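Local coordinates for uncharacterized HIT-like protein HP_0404 (Helicobacter pylori 26695, PDB 4ZGL), which belongs to the histidine triad (HINT-like) family and probably acts as an adenosine 5'-monophosphoramidase, as its relatives do, at residues A37-K42 with A57-F62. Sequence-based numbering, arbitrary orientation.
Sequences ALVIPK and AQMTSF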
loop_
_atom_site.group_PDB
_atom_site.type_symbol
_atom_site.label_atom_id
_atom_site.label_comp_id
_atom_site.label_asym_id
_atom_site.label_seq_id
_atom_site.Cartn_x
_atom_site.Cartn_y
_atom_site.Cartn_z
ATOM N N ALA A 37 -1.270 -0.181 13.485
ATOM C CA ALA A 37 -2.334 -1.153 13.243
ATOM C C ALA A 37 -2.001 -2.065 12.063
ATOM O O ALA A 37 -1.163 -1.735 11.220
ATOM C CB ALA A 37 -3.649 -0.434 12.990
ATOM N N LEU A 38 -2.666 -3.217 12.025
ATOM C CA LEU A 38 -2.535 -4.171 10.931
ATOM C C LEU A 38 -3.910 -4.405 10.336
ATOM O O LEU A 38 -4.877 -4.566 11.072
ATOM C CB LEU A 38 -1.973 -5.493 11.446
ATOM C CG LEU A 38 -0.525 -5.461 11.931
ATOM C CD1 LEU A 38 -0.234 -6.672 12.800
ATOM C CD2 LEU A 38 0.436 -5.398 10.754
ATOM N N VAL A 39 -4.000 -4.400 9.010
ATOM C CA VAL A 39 -5.252 -4.710 8.317
ATOM C C VAL A 39 -5.079 -6.008 7.540
ATOM O O VAL A 39 -4.187 -6.111 6.691
ATOM C CB VAL A 39 -5.661 -3.594 7.341
ATOM C CG1 VAL A 39 -6.973 -3.946 6.651
ATOM C CG2 VAL A 39 -5.768 -2.269 8.077
ATOM N N ILE A 40 -5.941 -6.985 7.819
ATOM C CA ILE A 40 -5.828 -8.300 7.178
ATOM C C ILE A 40 -7.150 -8.782 6.593
ATOM O O ILE A 40 -8.227 -8.496 7.136
ATOM C CB ILE A 40 -5.163 -9.387 8.054
ATOM C CG1 ILE A 40 -6.052 -9.830 9.236
ATOM C CG2 ILE A 40 -3.797 -8.893 8.489
ATOM C CD1 ILE A 40 -5.603 -11.107 9.909
ATOM N N PRO A 41 -7.071 -9.474 5.446
ATOM C CA PRO A 41 -8.257 -10.106 4.885
ATOM C C PRO A 41 -8.540 -11.394 5.640
ATOM O O PRO A 41 -7.607 -12.128 5.958
ATOM C CB PRO A 41 -7.843 -10.395 3.443
ATOM C CG PRO A 41 -6.365 -10.573 3.515
ATOM C CD PRO A 41 -5.912 -9.570 4.536
ATOM N N LYS A 42 -9.805 -11.646 5.954
ATOM C CA LYS A 42 -10.189 -12.886 6.632
ATOM C C LYS A 42 -9.950 -14.092 5.728
ATOM O O LYS A 42 -9.643 -15.184 6.204
ATOM C CB LYS A 42 -11.653 -12.834 7.068
ATOM C CG LYS A 42 -11.927 -11.867 8.206
ATOM C CD LYS A 42 -13.405 -11.844 8.540
ATOM C CE LYS A 42 -13.668 -11.182 9.878
ATOM N NZ LYS A 42 -15.106 -11.286 10.240
ATOM N N ALA A 57 -10.207 -3.119 -3.618
ATOM C CA ALA A 57 -11.146 -2.002 -3.603
ATOM C C ALA A 57 -11.862 -1.953 -2.256
ATOM O O ALA A 57 -11.957 -0.898 -1.630
ATOM C CB ALA A 57 -12.160 -2.141 -4.728
ATOM N N GLN A 58 -12.357 -3.108 -1.818
ATOM C CA GLN A 58 -13.103 -3.210 -0.567
ATOM C C GLN A 58 -12.198 -3.022 0.652
ATOM O O GLN A 58 -12.639 -2.526 1.686
ATOM C CB GLN A 58 -13.829 -4.553 -0.499
ATOM C CG GLN A 58 -14.784 -4.780 -1.666
ATOM C CD GLN A 58 -15.651 -6.013 -1.500
ATOM O OE1 GLN A 58 -15.288 -6.946 -0.788
ATOM N NE2 GLN A 58 -16.803 -6.023 -2.159
ATOM N N MET A 59 -10.933 -3.411 0.518
ATOM C CA MET A 59 -9.939 -3.195 1.568
ATOM C C MET A 59 -9.580 -1.720 1.696
ATOM O O MET A 59 -9.390 -1.225 2.799
ATOM C CB MET A 59 -8.663 -3.986 1.277
ATOM C CG MET A 59 -7.660 -3.960 2.420
ATOM S SD MET A 59 -6.163 -4.872 2.013
ATOM C CE MET A 59 -6.282 -6.298 3.087
ATOM N N THR A 60 -9.461 -1.035 0.563
ATOM C CA THR A 60 -9.189 0.399 0.544
ATOM C C THR A 60 -10.279 1.145 1.306
ATOM O O THR A 60 -9.998 2.045 2.103
ATOM C CB THR A 60 -9.141 0.921 -0.902
ATOM O OG1 THR A 60 -8.107 0.232 -1.615
ATOM C CG2 THR A 60 -8.881 2.420 -0.943
ATOM N N SER A 61 -11.520 0.745 1.055
ATOM C CA SER A 61 -12.669 1.270 1.773
ATOM C C SER A 61 -12.543 0.994 3.271
ATOM O O SER A 61 -12.778 1.874 4.097
ATOM C CB SER A 61 -13.949 0.640 1.224
ATOM O OG SER A 61 -15.072 1.442 1.527
ATOM N N PHE A 62 -12.166 -0.236 3.605
ATOM C CA PHE A 62 -11.965 -0.651 4.991
ATOM C C PHE A 62 -10.813 0.097 5.659
ATOM O O PHE A 62 -10.889 0.425 6.844
ATOM C CB PHE A 62 -11.705 -2.157 5.047
ATOM C CG PHE A 62 -11.636 -2.712 6.441
ATOM C CD1 PHE A 62 -12.791 -2.875 7.191
ATOM C CD2 PHE A 62 -10.420 -3.084 6.996
ATOM C CE1 PHE A 62 -12.732 -3.394 8.475
ATOM C CE2 PHE A 62 -10.355 -3.605 8.277
ATOM C CZ PHE A 62 -11.512 -3.758 9.020
#
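V39 carries CG1 anti to its backbone N (chi1 -179°), which sends that methyl from the strand toward the helix; with CG anti to the backbone N in both M59 and F62, their side chains extend from the helix toward the strand. This is the strand-helix packing of the HIT fold: helix 53-70 lies over the antiparallel sheet, running at 151° to the central strand 36-41 with the two short axes 10.0 Å apart. V39 is the middle of the contact. Its CG1 comes in at the edge of the F62 ring, in the ring plane, 3.6 Å from CD2 of F62 and nearly as close to CE2. Roughly at right angles to that approach, the same CG1 also lies near M59, 4.3 Å from CG of that residue. The M59 chain is extended as far as SD and then bends at chi3 (-110°), turning CE toward the I40-P41 peptide. I40 itself points to the other side of the sheet, against F4 and I8 of helix 3-9. The side-chain contacts are apolar and buried, a hydrophobic layer extended by F23 of strand 23-27, whose ring meets that of F62 with the planes only modestly inclined, and by F96 of strand 96-100, which M59 touches. P41 O is hydrogen-bonded to NE2 of H93, the first residue of the histidine triad motif, and so ties the end of the strand to it. At that same proline, M59 CE lies 3.6 Å from P41 CD and 4.0 Å from P41 N.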